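Local structure of flavoprotein (Thermotoga maritima, 5V8S) at residues L30-D35 with G71-E76; L65-K70 with F177-G182; D101-L106 with G131-K136; E118-N123 with F154-T159. The protein probably works as an oxidoreductase that passes electrons through bound FMN, and holds a mu-oxo-diiron centre in a metallo-beta-lactamase-like domain. The protein carries 1 engineered substitution. One frame throughout, in Å; residues are numbered along the deposited sequence.

Overall arrangement
All four contacts lie in the metallo-beta-lactamase-like domain. Contacts 2 and 4 sit between its two mixed sheets, strands 62-66 and 118-121 facing strands 175-179 and 152-158, and both are buried, each with a methyl group over a phenylalanine face. Contact 1 is also buried but lies on the outer side of the first sheet, where strand 26-34 meets the start of helix 74-82 and a tyrosine-aspartate hydrogen bond joins the apolar packing. Contact 3, partly buried, joins helix ends and reaches the second subunit. Contact 2 supplies one aspartate to the diiron centre and contact 3 two, one of them engineered; Trp69 ties contact 2 to contact 1.

Contact 1. Residues L30-D35 with G71-E76; sequences LRIDDD and GNYAKE
Ile32 pushes its CD1 methyl onto one face of the Tyr73 ring, and this is the tight part of the contact. The methyl carbon lies 3.9 Å from the ring centroid, a CH-pi contact displaced toward the rim, with Ile32 CD1 only 3.5 Å from Tyr73 CD1. With CG1 anti to the backbone N (chi1 -170°) and chi2 extended as well, Ile32 reaches out from its strand far enough for CD1 to come near Glu76 CB too. Trp69 and Ile16 pack around the same isoleucine. The contact lies on the outer side of the seven-stranded sheet in the metallo-beta-lactamase-like domain: strand 26-34 lies in that sheet, and Tyr73, as N-cap residue, stands right before helix 74-82. At the far end of the ring the chemistry turns polar. Tyr73 OH donates to Asp34 OD1 at 2.8 Å, arriving from above the carboxylate, whose plane stands 86° to the ring. Asp34 OD1 also takes the backbone N-H groups of Arg36 and Ile37, while OD2 is bound by Tyr52 OH, so the buried carboxylate is held through both oxygens. The looser side is that of exposed Asn72. Its amide nitrogen ND2 sits over the other ring face and meets Asp34 indirectly, through a water 2.7 Å from Asp34 OD2 and 3.0 Å from Asn72 ND2.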
loop_
_atom_site.group_PDB
_atom_site.type_symbol
_atom_site.label_atom_id
_atom_site.label_comp_id
_atom_site.label_asym_id
_atom_site.label_seq_id
_atom_site.Cartn_x
_atom_site.Cartn_y
_atom_site.Cartn_z
ATOM N N LEU A 30 -33.731 -6.943 -6.341
ATOM C CA LEU A 30 -32.847 -7.749 -7.178
ATOM C C LEU A 30 -31.447 -7.521 -6.629
ATOM O O LEU A 30 -30.887 -6.431 -6.795
ATOM C CB LEU A 30 -32.915 -7.295 -8.633
ATOM C CG LEU A 30 -34.284 -7.471 -9.286
ATOM C CD1 LEU A 30 -34.454 -6.484 -10.393
ATOM C CD2 LEU A 30 -34.432 -8.875 -9.818
ATOM N N ARG A 31 -30.890 -8.535 -5.972
ATOM C CA ARG A 31 -29.610 -8.419 -5.280
ATOM C C ARG A 31 -28.643 -9.441 -5.858
ATOM O O ARG A 31 -28.983 -10.626 -5.973
ATOM C CB ARG A 31 -29.780 -8.657 -3.763
ATOM C CG ARG A 31 -28.474 -8.878 -2.997
ATOM C CD ARG A 31 -28.662 -9.003 -1.489
ATOM N NE ARG A 31 -27.611 -9.855 -0.927
ATOM C CZ ARG A 31 -27.581 -10.284 0.331
ATOM N NH1 ARG A 31 -28.518 -9.904 1.190
ATOM N NH2 ARG A 31 -26.612 -11.102 0.730
ATOM N N ILE A 32 -27.448 -8.988 -6.224
ATOM C CA ILE A 32 -26.375 -9.893 -6.632
ATOM C C ILE A 32 -25.236 -9.788 -5.623
ATOM O O ILE A 32 -24.898 -8.690 -5.162
ATOM C CB ILE A 32 -25.916 -9.656 -8.085
ATOM C CG1 ILE A 32 -24.979 -10.785 -8.512
ATOM C CG2 ILE A 32 -25.262 -8.286 -8.258
ATOM C CD1 ILE A 32 -24.675 -10.814 -9.988
ATOM N N ASP A 33 -24.703 -10.931 -5.228
ATOM C CA ASP A 33 -23.635 -11.011 -4.229
ATOM C C ASP A 33 -22.294 -11.119 -4.956
ATOM O O ASP A 33 -21.965 -12.174 -5.508
ATOM C CB ASP A 33 -23.892 -12.201 -3.304
ATOM C CG ASP A 33 -25.053 -11.959 -2.364
ATOM O OD1 ASP A 33 -25.618 -10.854 -2.421
ATOM O OD2 ASP A 33 -25.386 -12.858 -1.570
ATOM N N ASP A 34 -21.516 -10.032 -4.944
ATOM C CA ASP A 34 -20.247 -9.981 -5.680
ATOM C C ASP A 34 -19.171 -10.626 -4.815
ATOM O O ASP A 34 -18.597 -9.990 -3.928
ATOM C CB ASP A 34 -19.885 -8.543 -6.041
ATOM C CG ASP A 34 -18.724 -8.461 -7.007
ATOM O OD1 ASP A 34 -18.109 -9.511 -7.257
ATOM O OD2 ASP A 34 -18.434 -7.358 -7.497
ATOM N N ASP A 35 -18.896 -11.894 -5.087
ATOM C CA ASP A 35 -17.798 -12.601 -4.440
ATOM C C ASP A 35 -16.550 -12.664 -5.315
ATOM O O ASP A 35 -15.612 -13.399 -4.985
ATOM C CB ASP A 35 -18.221 -14.002 -3.987
ATOM C CG ASP A 35 -18.666 -14.884 -5.128
ATOM O OD1 ASP A 35 -18.781 -14.403 -6.266
ATOM O OD2 ASP A 35 -18.907 -16.083 -4.876
ATOM N N GLY A 71 -21.435 -3.290 -14.057
ATOM C CA GLY A 71 -21.522 -3.600 -15.477
ATOM C C GLY A 71 -21.114 -5.011 -15.850
ATOM O O GLY A 71 -21.625 -5.562 -16.828
ATOM N N ASN A 72 -20.159 -5.606 -15.118
ATOM C CA ASN A 72 -19.772 -6.979 -15.426
ATOM C C ASN A 72 -20.884 -7.984 -15.152
ATOM O O ASN A 72 -20.761 -9.144 -15.561
ATOM C CB ASN A 72 -18.461 -7.377 -14.713
ATOM C CG ASN A 72 -18.512 -7.179 -13.206
ATOM O OD1 ASN A 72 -19.051 -6.201 -12.711
ATOM N ND2 ASN A 72 -17.921 -8.110 -12.469
ATOM N N TYR A 73 -21.972 -7.558 -14.507
ATOM C CA TYR A 73 -23.109 -8.415 -14.223
ATOM C C TYR A 73 -24.363 -7.981 -14.992
ATOM O O TYR A 73 -25.483 -8.321 -14.598
ATOM C CB TYR A 73 -23.366 -8.423 -12.715
ATOM C CG TYR A 73 -22.232 -9.013 -11.888
ATOM C CD1 TYR A 73 -21.853 -10.333 -12.053
ATOM C CD2 TYR A 73 -21.559 -8.254 -10.939
ATOM C CE1 TYR A 73 -20.823 -10.886 -11.305
ATOM C CE2 TYR A 73 -20.527 -8.802 -10.165
ATOM C CZ TYR A 73 -20.165 -10.119 -10.357
ATOM O OH TYR A 73 -19.134 -10.675 -9.617
ATOM N N ALA A 74 -24.196 -7.239 -16.094
ATOM C CA ALA A 74 -25.346 -6.693 -16.820
ATOM C C ALA A 74 -26.216 -7.790 -17.423
ATOM O O ALA A 74 -27.448 -7.688 -17.415
ATOM C CB ALA A 74 -24.866 -5.726 -17.902
ATOM N N LYS A 75 -25.599 -8.838 -17.967
ATOM C CA LYS A 75 -26.375 -9.939 -18.527
ATOM C C LYS A 75 -27.182 -10.624 -17.440
ATOM O O LYS A 75 -28.365 -10.945 -17.635
ATOM C CB LYS A 75 -25.442 -10.946 -19.208
ATOM C CG LYS A 75 -26.124 -12.251 -19.655
ATOM C CD LYS A 75 -25.133 -13.407 -19.769
ATOM C CE LYS A 75 -25.836 -14.753 -19.622
ATOM N NZ LYS A 75 -26.905 -14.939 -20.641
ATOM N N GLU A 76 -26.553 -10.857 -16.288
ATOM C CA GLU A 76 -27.249 -11.453 -15.157
ATOM C C GLU A 76 -28.400 -10.564 -14.699
ATOM O O GLU A 76 -29.471 -11.064 -14.330
ATOM C CB GLU A 76 -26.252 -11.689 -14.019
ATOM C CG GLU A 76 -25.232 -12.802 -14.281
ATOM C CD GLU A 76 -23.958 -12.340 -14.993
ATOM O OE1 GLU A 76 -23.924 -11.228 -15.558
ATOM O OE2 GLU A 76 -22.967 -13.107 -14.976
HETATM O O HOH W 1 -16.982 -7.348 -9.747
#

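Contact 2. Residues L65-K70 with F177-G182; sequences LIDGWK and FSCDVG. With FEO (mu-oxo-diiron), chain C.
The buried carboxylate of Asp67 is held by hydrogen bonds at both oxygens from outside the two segments, OD1 by the backbone N of Asn96, and lays OD2 against Cys179, 3.6 Å from its CB. Between Asp67 and Cys179 there is packing alone. Cys179 turns SG anti to its own backbone N (chi1 -157°), which lays the sulfur alongside the carboxylate. One residue before Asp67 and two before Cys179 the contact is wholly apolar. Ile66 CD1 sits over the centre of the Phe177 ring, 3.6 Å from the centroid and only 5° off the normal, a CH-pi contact in which the methyl is almost equally far from all six carbons. The two side chains cross at about a right angle, and Val57 touches both. Past Phe177 the chain folds into a type II' beta turn, closed by Val181 N donating to Ser178 O and reinforced by Ser178 OG donating to Val181 O at 2.6 Å. This turn carries Asp180 to the metals, its carboxylate bridging them: OD2 lies 2.1 Å from the iron FE1 and OD1 binds the iron FE2. His97, Glu99 and His163 complete the protein ligands of FE1; Asp101, the engineered Asp102 and His240 those of FE2. A bridging aspartate in a loop at the strand ends of the two-sheet sandwich is typical of the diiron site of flavodiiron proteins, within the metallo-beta-lactamase fold.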
loop_
_atom_site.group_PDB
_atom_site.type_symbol
_atom_site.label_atom_id
_atom_site.label_comp_id
_atom_site.label_asym_id
_atom_site.label_seq_id
_atom_site.Cartn_x
_atom_site.Cartn_y
_atom_site.Cartn_z
ATOM N N LEU A 65 -38.012 1.010 -12.071
ATOM C CA LEU A 65 -36.747 0.387 -11.687
ATOM C C LEU A 65 -35.899 1.414 -10.955
ATOM O O LEU A 65 -35.803 2.566 -11.385
ATOM C CB LEU A 65 -35.998 -0.093 -12.925
ATOM C CG LEU A 65 -34.598 -0.649 -12.685
ATOM C CD1 LEU A 65 -34.669 -1.940 -11.892
ATOM C CD2 LEU A 65 -33.921 -0.864 -14.033
ATOM N N ILE A 66 -35.303 1.004 -9.834
ATOM C CA ILE A 66 -34.514 1.909 -9.002
ATOM C C ILE A 66 -33.113 1.328 -8.888
ATOM O O ILE A 66 -32.918 0.255 -8.306
ATOM C CB ILE A 66 -35.159 2.156 -7.628
ATOM C CG1 ILE A 66 -36.570 2.734 -7.854
ATOM C CG2 ILE A 66 -34.293 3.117 -6.782
ATOM C CD1 ILE A 66 -37.302 3.086 -6.589
ATOM N N ASP A 67 -32.149 2.026 -9.483
ATOM C CA ASP A 67 -30.736 1.654 -9.491
ATOM C C ASP A 67 -30.500 0.367 -10.290
ATOM O O ASP A 67 -31.370 -0.047 -11.065
ATOM C CB ASP A 67 -30.201 1.653 -8.053
ATOM C CG ASP A 67 -30.285 3.060 -7.400
ATOM O OD1 ASP A 67 -30.109 4.090 -8.115
ATOM O OD2 ASP A 67 -30.561 3.153 -6.185
ATOM N N GLY A 68 -29.326 -0.238 -10.173
ATOM C CA GLY A 68 -28.955 -1.353 -11.019
ATOM C C GLY A 68 -27.776 -2.109 -10.418
ATOM O O GLY A 68 -27.523 -2.047 -9.214
ATOM N N TRP A 69 -27.043 -2.813 -11.279
ATOM C CA TRP A 69 -25.899 -3.624 -10.871
ATOM C C TRP A 69 -24.646 -3.201 -11.633
ATOM O O TRP A 69 -24.710 -2.535 -12.665
ATOM C CB TRP A 69 -26.114 -5.117 -11.165
ATOM C CG TRP A 69 -27.172 -5.817 -10.345
ATOM C CD1 TRP A 69 -27.888 -5.313 -9.310
ATOM C CD2 TRP A 69 -27.611 -7.168 -10.521
ATOM N NE1 TRP A 69 -28.767 -6.260 -8.840
ATOM C CE2 TRP A 69 -28.618 -7.406 -9.572
ATOM C CE3 TRP A 69 -27.255 -8.196 -11.402
ATOM C CZ2 TRP A 69 -29.271 -8.625 -9.470
ATOM C CZ3 TRP A 69 -27.911 -9.400 -11.309
ATOM C CH2 TRP A 69 -28.899 -9.609 -10.338
ATOM N N LYS A 70 -23.493 -3.613 -11.113
ATOM C CA LYS A 70 -22.222 -3.314 -11.761
ATOM C C LYS A 70 -22.198 -3.925 -13.159
ATOM O O LYS A 70 -22.810 -4.963 -13.416
ATOM C CB LYS A 70 -21.096 -3.884 -10.903
ATOM C CG LYS A 70 -19.707 -3.420 -11.285
ATOM C CD LYS A 70 -18.727 -3.813 -10.147
ATOM C CE LYS A 70 -17.270 -3.630 -10.484
ATOM N NZ LYS A 70 -16.773 -4.856 -11.094
ATOM N N PHE A 177 -35.401 4.604 -0.636
ATOM C CA PHE A 177 -34.432 3.959 -1.517
ATOM C C PHE A 177 -33.204 4.859 -1.520
ATOM O O PHE A 177 -33.243 5.971 -2.052
ATOM C CB PHE A 177 -35.002 3.811 -2.929
ATOM C CG PHE A 177 -36.266 2.997 -3.002
ATOM C CD1 PHE A 177 -37.508 3.603 -2.869
ATOM C CD2 PHE A 177 -36.216 1.634 -3.250
ATOM C CE1 PHE A 177 -38.682 2.849 -2.967
ATOM C CE2 PHE A 177 -37.383 0.880 -3.362
ATOM C CZ PHE A 177 -38.612 1.488 -3.217
ATOM N N SER A 178 -32.131 4.409 -0.874
ATOM C CA SER A 178 -31.069 5.315 -0.483
ATOM C C SER A 178 -29.732 5.038 -1.150
ATOM O O SER A 178 -28.775 5.765 -0.884
ATOM C CB SER A 178 -30.891 5.269 1.038
ATOM O OG SER A 178 -30.698 3.943 1.474
ATOM N N CYS A 179 -29.632 4.004 -1.983
ATOM C CA CYS A 179 -28.398 3.660 -2.686
ATOM C C CYS A 179 -27.203 3.552 -1.728
ATOM O O CYS A 179 -27.244 2.733 -0.822
ATOM C CB CYS A 179 -28.142 4.588 -3.873
ATOM S SG CYS A 179 -27.061 3.813 -5.089
ATOM N N ASP A 180 -26.140 4.352 -1.874
ATOM C CA ASP A 180 -24.979 4.174 -0.988
ATOM C C ASP A 180 -25.260 4.571 0.447
ATOM O O ASP A 180 -24.555 4.096 1.351
ATOM C CB ASP A 180 -23.777 5.007 -1.431
ATOM C CG ASP A 180 -23.089 4.470 -2.686
ATOM O OD1 ASP A 180 -23.445 3.369 -3.154
ATOM O OD2 ASP A 180 -22.200 5.170 -3.216
ATOM N N VAL A 181 -26.246 5.429 0.678
ATOM C CA VAL A 181 -26.564 5.896 2.020
ATOM C C VAL A 181 -27.232 4.740 2.761
ATOM O O VAL A 181 -28.338 4.320 2.417
ATOM C CB VAL A 181 -27.459 7.139 1.975
ATOM C CG1 VAL A 181 -27.820 7.586 3.385
ATOM C CG2 VAL A 181 -26.772 8.267 1.213
ATOM N N GLY A 182 -26.560 4.211 3.771
ATOM C CA GLY A 182 -27.061 3.060 4.493
ATOM C C GLY A 182 -26.513 1.737 4.017
ATOM O O GLY A 182 -26.922 0.686 4.537
HETATM FE FE1 FEO C . -20.842 5.183 -4.787
HETATM FE FE2 FEO C . -22.325 2.126 -4.505
HETATM O O FEO C . -21.556 3.569 -5.433
HETATM O O HOH W 2 -19.516 3.759 -3.747
HETATM O O HOH W 3 -20.551 2.225 -3.086
#

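Contact 3. Residues D101-L106 with G131-K136; sequences DDSGSL and GFYGIK. Engineered in segment 101-106: Asp102 (natural residue His). With FEO (mu-oxo-diiron), chain C.
Tyr133 points its ring edge at Ser103, whose OG lies close to the ring plane and accepts a hydrogen bond from Tyr133 OH at 2.7 Å. Ser103 OG stands between its own backbone N and carbonyl carbon (chi1 72°), a position that also brings it to Thr98 O, its strongest polar partner. The hydroxyl thus has hydrogen-bond partners in both Tyr133 OH and Thr98 O. Beside it Gly104, second residue of the type I turn from Ser103 to Leu106, brings its CA to 3.5 Å from Tyr133 OH. In this metallo-beta-lactamase-like domain the same segment starts with iron ligands: Asp101 OD2 and Asp102 OD2 lie 2.2 and 2.3 Å from the iron FE2, Asp102 being an engineered residue in place of histidine. Beyond the turn Leu106 and Ile135 run at a slant to each other, Leu106 CD2 meeting Ile135 CD1 at 3.7 Å. Phe132, on the helix that ends with Tyr133, meets the ring of Phe278 of the second subunit.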
loop_
_atom_site.group_PDB
_atom_site.type_symbol
_atom_site.label_atom_id
_atom_site.label_comp_id
_atom_site.label_asym_id
_atom_site.label_seq_id
_atom_site.Cartn_x
_atom_site.Cartn_y
_atom_site.Cartn_z
ATOM N N ASP A 101 -20.814 0.979 -10.081
ATOM C CA ASP A 101 -21.221 -0.204 -9.329
ATOM C C ASP A 101 -22.734 -0.306 -9.202
ATOM O O ASP A 101 -23.267 -1.408 -9.051
ATOM C CB ASP A 101 -20.597 -0.240 -7.935
ATOM C CG ASP A 101 -20.940 0.970 -7.085
ATOM O OD1 ASP A 101 -20.828 2.110 -7.561
ATOM O OD2 ASP A 101 -21.324 0.786 -5.907
ATOM N N ASP A 102 -23.424 0.817 -9.278
ATOM C CA ASP A 102 -24.874 0.845 -9.250
ATOM C C ASP A 102 -25.509 1.145 -10.609
ATOM O O ASP A 102 -26.669 0.778 -10.811
ATOM C CB ASP A 102 -25.343 1.823 -8.150
ATOM C CG ASP A 102 -24.870 1.363 -6.709
ATOM O OD1 ASP A 102 -25.308 0.275 -6.243
ATOM O OD2 ASP A 102 -24.049 2.042 -6.037
ATOM N N SER A 103 -24.766 1.720 -11.567
ATOM C CA SER A 103 -25.327 2.129 -12.860
ATOM C C SER A 103 -24.792 1.351 -14.056
ATOM O O SER A 103 -25.230 1.607 -15.187
ATOM C CB SER A 103 -25.068 3.620 -13.100
ATOM O OG SER A 103 -23.700 3.868 -13.383
ATOM N N GLY A 104 -23.855 0.426 -13.853
ATOM C CA GLY A 104 -23.175 -0.169 -14.990
ATOM C C GLY A 104 -24.086 -0.976 -15.894
ATOM O O GLY A 104 -23.779 -1.176 -17.079
ATOM N N SER A 105 -25.194 -1.480 -15.347
ATOM C CA SER A 105 -26.181 -2.244 -16.103
ATOM C C SER A 105 -27.155 -1.374 -16.878
ATOM O O SER A 105 -27.958 -1.920 -17.638
ATOM C CB SER A 105 -26.978 -3.139 -15.146
ATOM O OG SER A 105 -27.548 -2.396 -14.074
ATOM N N LEU A 106 -27.107 -0.055 -16.708
ATOM C CA LEU A 106 -28.116 0.811 -17.318
ATOM C C LEU A 106 -28.104 0.764 -18.840
ATOM O O LEU A 106 -29.184 0.601 -19.441
ATOM C CB LEU A 106 -27.988 2.237 -16.760
ATOM C CG LEU A 106 -29.024 3.261 -17.241
ATOM C CD1 LEU A 106 -30.454 2.804 -16.954
ATOM C CD2 LEU A 106 -28.739 4.637 -16.600
ATOM N N GLY A 131 -21.780 11.807 -19.471
ATOM C CA GLY A 131 -20.344 11.595 -19.591
ATOM C C GLY A 131 -19.947 10.126 -19.575
ATOM O O GLY A 131 -19.027 9.711 -20.288
ATOM N N PHE A 132 -20.598 9.323 -18.733
ATOM C CA PHE A 132 -20.248 7.905 -18.668
ATOM C C PHE A 132 -20.786 7.139 -19.865
ATOM O O PHE A 132 -20.081 6.308 -20.445
ATOM C CB PHE A 132 -20.847 7.263 -17.412
ATOM C CG PHE A 132 -20.228 7.704 -16.114
ATOM C CD1 PHE A 132 -18.947 8.210 -16.041
ATOM C CD2 PHE A 132 -20.957 7.605 -14.949
ATOM C CE1 PHE A 132 -18.412 8.602 -14.819
ATOM C CE2 PHE A 132 -20.428 7.990 -13.740
ATOM C CZ PHE A 132 -19.157 8.488 -13.672
ATOM N N TYR A 133 -22.041 7.383 -20.230
ATOM C CA TYR A 133 -22.773 6.490 -21.117
ATOM C C TYR A 133 -23.365 7.167 -22.342
ATOM O O TYR A 133 -23.928 6.466 -23.180
ATOM C CB TYR A 133 -23.925 5.800 -20.364
ATOM C CG TYR A 133 -23.505 5.102 -19.081
ATOM C CD1 TYR A 133 -22.600 4.039 -19.106
ATOM C CD2 TYR A 133 -24.008 5.504 -17.850
ATOM C CE1 TYR A 133 -22.204 3.402 -17.931
ATOM C CE2 TYR A 133 -23.636 4.873 -16.676
ATOM C CZ TYR A 133 -22.725 3.825 -16.719
ATOM O OH TYR A 133 -22.340 3.185 -15.560
ATOM N N GLY A 134 -23.251 8.484 -22.473
ATOM C CA GLY A 134 -23.905 9.178 -23.561
ATOM C C GLY A 134 -25.410 9.239 -23.448
ATOM O O GLY A 134 -26.080 9.548 -24.438
ATOM N N ILE A 135 -25.963 8.946 -22.275
ATOM C CA ILE A 135 -27.408 8.997 -22.061
ATOM C C ILE A 135 -27.808 10.453 -21.853
ATOM O O ILE A 135 -27.318 11.119 -20.936
ATOM C CB ILE A 135 -27.796 8.132 -20.851
ATOM C CG1 ILE A 135 -27.558 6.651 -21.166
ATOM C CG2 ILE A 135 -29.237 8.361 -20.447
ATOM C CD1 ILE A 135 -27.559 5.734 -19.935
ATOM N N LYS A 136 -28.733 10.943 -22.678
ATOM C CA LYS A 136 -29.031 12.368 -22.717
ATOM C C LYS A 136 -30.430 12.732 -22.252
ATOM O O LYS A 136 -30.614 13.806 -21.673
ATOM C CB LYS A 136 -28.828 12.910 -24.137
ATOM C CG LYS A 136 -27.371 12.843 -24.597
ATOM C CD LYS A 136 -27.115 13.672 -25.842
ATOM C CE LYS A 136 -25.612 13.781 -26.136
ATOM N NZ LYS A 136 -24.830 14.350 -24.989
HETATM FE FE1 FEO C . -20.842 5.183 -4.787
HETATM FE FE2 FEO C . -22.325 2.126 -4.505
HETATM O O FEO C . -21.556 3.569 -5.433
HETATM O O HOH W 2 -19.516 3.759 -3.747
HETATM O O HOH W 3 -20.551 2.225 -3.086
#

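Contact 4. Residues E118-N123 with F154-T159; sequences EIIASN and FKFVMT
The two mixed sheets of the domain face each other here, with strand 118-121 in one and strand 152-158 in the other, joined by side chains and by no hydrogen bond between the segments. Ile120 on the first strand sets its CG2 methyl over one face of the Phe156 ring, shifted toward the CE1-CZ rim. The methyl carbon is 4.2 Å from the centroid, 24° off the normal, a CH-pi contact whose nearest approach is 3.9 Å from Ile120 CG2 to Phe156 CZ. With chi1 at -65°, CG2 is the branch anti to the backbone N, and it is the one that reaches over the ring; CD1 comes only to the CZ rim. The side chains cross at about a right angle. Val141 touches both of them and Ile94 packs on Phe156, so this pair belongs to the hydrophobic interior of the alpha-beta/beta-alpha sandwich of the metallo-beta-lactamase fold. Toward the end of both strands Met158 takes over. Its chain is bent at chi2 and chi3, and this bend brings SD to 3.8 Å from Ser122 CB. Ser122 offers its carbon to the sulfur while its hydroxyl works on other groups: OG is hydrogen-bonded to Asp166 O and caps Gly125 N as the N-cap of helix 123-133. Met158 also packs on Met168 of the neighbouring strand 168-172, and its backbone N binds Asp143 OD1.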
loop_
_atom_site.group_PDB
_atom_site.type_symbol
_atom_site.label_atom_id
_atom_site.label_comp_id
_atom_site.label_asym_id
_atom_site.label_seq_id
_atom_site.Cartn_x
_atom_site.Cartn_y
_atom_site.Cartn_z
ATOM N N GLU A 118 -38.724 7.279 -18.818
ATOM C CA GLU A 118 -38.370 8.449 -18.025
ATOM C C GLU A 118 -37.246 8.068 -17.067
ATOM O O GLU A 118 -37.439 7.236 -16.175
ATOM C CB GLU A 118 -39.581 8.971 -17.265
ATOM C CG GLU A 118 -39.287 10.227 -16.496
ATOM C CD GLU A 118 -40.545 10.848 -15.917
ATOM O OE1 GLU A 118 -41.281 11.532 -16.666
ATOM O OE2 GLU A 118 -40.803 10.636 -14.722
ATOM N N ILE A 119 -36.066 8.657 -17.270
ATOM C CA ILE A 119 -34.907 8.449 -16.397
ATOM C C ILE A 119 -34.820 9.642 -15.455
ATOM O O ILE A 119 -34.704 10.787 -15.905
ATOM C CB ILE A 119 -33.613 8.304 -17.219
ATOM C CG1 ILE A 119 -33.757 7.154 -18.224
ATOM C CG2 ILE A 119 -32.405 8.087 -16.295
ATOM C CD1 ILE A 119 -32.553 6.967 -19.166
ATOM N N ILE A 120 -34.875 9.397 -14.148
ATOM C CA ILE A 120 -34.881 10.463 -13.147
ATOM C C ILE A 120 -33.544 10.474 -12.416
ATOM O O ILE A 120 -33.089 9.432 -11.921
ATOM C CB ILE A 120 -36.042 10.288 -12.154
ATOM C CG1 ILE A 120 -37.368 10.434 -12.889
ATOM C CG2 ILE A 120 -35.931 11.296 -11.007
ATOM C CD1 ILE A 120 -38.541 9.979 -12.077
ATOM N N ALA A 121 -32.940 11.658 -12.305
ATOM C CA ALA A 121 -31.676 11.802 -11.594
ATOM C C ALA A 121 -31.563 13.228 -11.074
ATOM O O ALA A 121 -32.347 14.104 -11.436
ATOM C CB ALA A 121 -30.493 11.470 -12.509
ATOM N N SER A 122 -30.562 13.468 -10.244
ATOM C CA SER A 122 -30.246 14.828 -9.839
ATOM C C SER A 122 -29.580 15.588 -10.991
ATOM O O SER A 122 -29.251 15.030 -12.041
ATOM C CB SER A 122 -29.295 14.806 -8.649
ATOM O OG SER A 122 -28.011 14.355 -9.053
ATOM N N ASN A 123 -29.379 16.892 -10.786
ATOM C CA ASN A 123 -28.730 17.701 -11.815
ATOM C C ASN A 123 -27.341 17.164 -12.153
ATOM O O ASN A 123 -26.988 16.985 -13.327
ATOM C CB ASN A 123 -28.643 19.151 -11.350
ATOM C CG ASN A 123 -28.201 20.073 -12.448
ATOM O OD1 ASN A 123 -28.954 20.362 -13.375
ATOM N ND2 ASN A 123 -26.962 20.519 -12.371
ATOM N N PHE A 154 -43.682 10.096 -5.217
ATOM C CA PHE A 154 -42.248 9.894 -5.021
ATOM C C PHE A 154 -41.613 11.235 -4.679
ATOM O O PHE A 154 -41.803 12.206 -5.404
ATOM C CB PHE A 154 -41.617 9.383 -6.315
ATOM C CG PHE A 154 -41.901 7.929 -6.616
ATOM C CD1 PHE A 154 -43.136 7.528 -7.079
ATOM C CD2 PHE A 154 -40.914 6.960 -6.437
ATOM C CE1 PHE A 154 -43.399 6.202 -7.362
ATOM C CE2 PHE A 154 -41.165 5.635 -6.727
ATOM C CZ PHE A 154 -42.426 5.256 -7.188
ATOM N N LYS A 155 -40.868 11.298 -3.584
ATOM C CA LYS A 155 -40.247 12.534 -3.139
ATOM C C LYS A 155 -38.736 12.368 -3.213
ATOM O O LYS A 155 -38.196 11.375 -2.726
ATOM C CB LYS A 155 -40.663 12.851 -1.704
ATOM C CG LYS A 155 -40.117 14.167 -1.175
ATOM C CD LYS A 155 -40.665 14.486 0.210
ATOM C CE LYS A 155 -40.368 15.923 0.596
ATOM N NZ LYS A 155 -41.005 16.904 -0.359
ATOM N N PHE A 156 -38.059 13.325 -3.841
ATOM C CA PHE A 156 -36.622 13.247 -4.059
ATOM C C PHE A 156 -35.917 14.237 -3.147
ATOM O O PHE A 156 -36.241 15.429 -3.138
ATOM C CB PHE A 156 -36.296 13.486 -5.534
ATOM C CG PHE A 156 -36.974 12.503 -6.426
ATOM C CD1 PHE A 156 -36.440 11.253 -6.616
ATOM C CD2 PHE A 156 -38.212 12.791 -6.976
ATOM C CE1 PHE A 156 -37.085 10.313 -7.387
ATOM C CE2 PHE A 156 -38.856 11.862 -7.753
ATOM C CZ PHE A 156 -38.294 10.610 -7.954
ATOM N N VAL A 157 -34.950 13.739 -2.388
ATOM C CA VAL A 157 -34.228 14.542 -1.418
ATOM C C VAL A 157 -32.751 14.489 -1.788
ATOM O O VAL A 157 -32.138 13.414 -1.771
ATOM C CB VAL A 157 -34.450 14.009 0.002
ATOM C CG1 VAL A 157 -33.649 14.820 0.996
ATOM C CG2 VAL A 157 -35.955 13.997 0.346
ATOM N N MET A 158 -32.179 15.644 -2.103
ATOM C CA MET A 158 -30.755 15.688 -2.429
ATOM C C MET A 158 -29.935 15.488 -1.160
ATOM O O MET A 158 -30.194 16.121 -0.131
ATOM C CB MET A 158 -30.393 17.028 -3.069
ATOM C CG MET A 158 -31.160 17.369 -4.342
ATOM S SD MET A 158 -31.131 16.113 -5.631
ATOM C CE MET A 158 -32.814 15.493 -5.550
ATOM N N THR A 159 -28.957 14.599 -1.224
ATOM C CA THR A 159 -28.039 14.365 -0.113
ATOM C C THR A 159 -26.623 14.417 -0.671
ATOM O O THR A 159 -25.924 13.398 -0.743
ATOM C CB THR A 159 -28.342 13.039 0.591
ATOM O OG1 THR A 159 -28.182 11.948 -0.327
ATOM C CG2 THR A 159 -29.778 13.045 1.138
#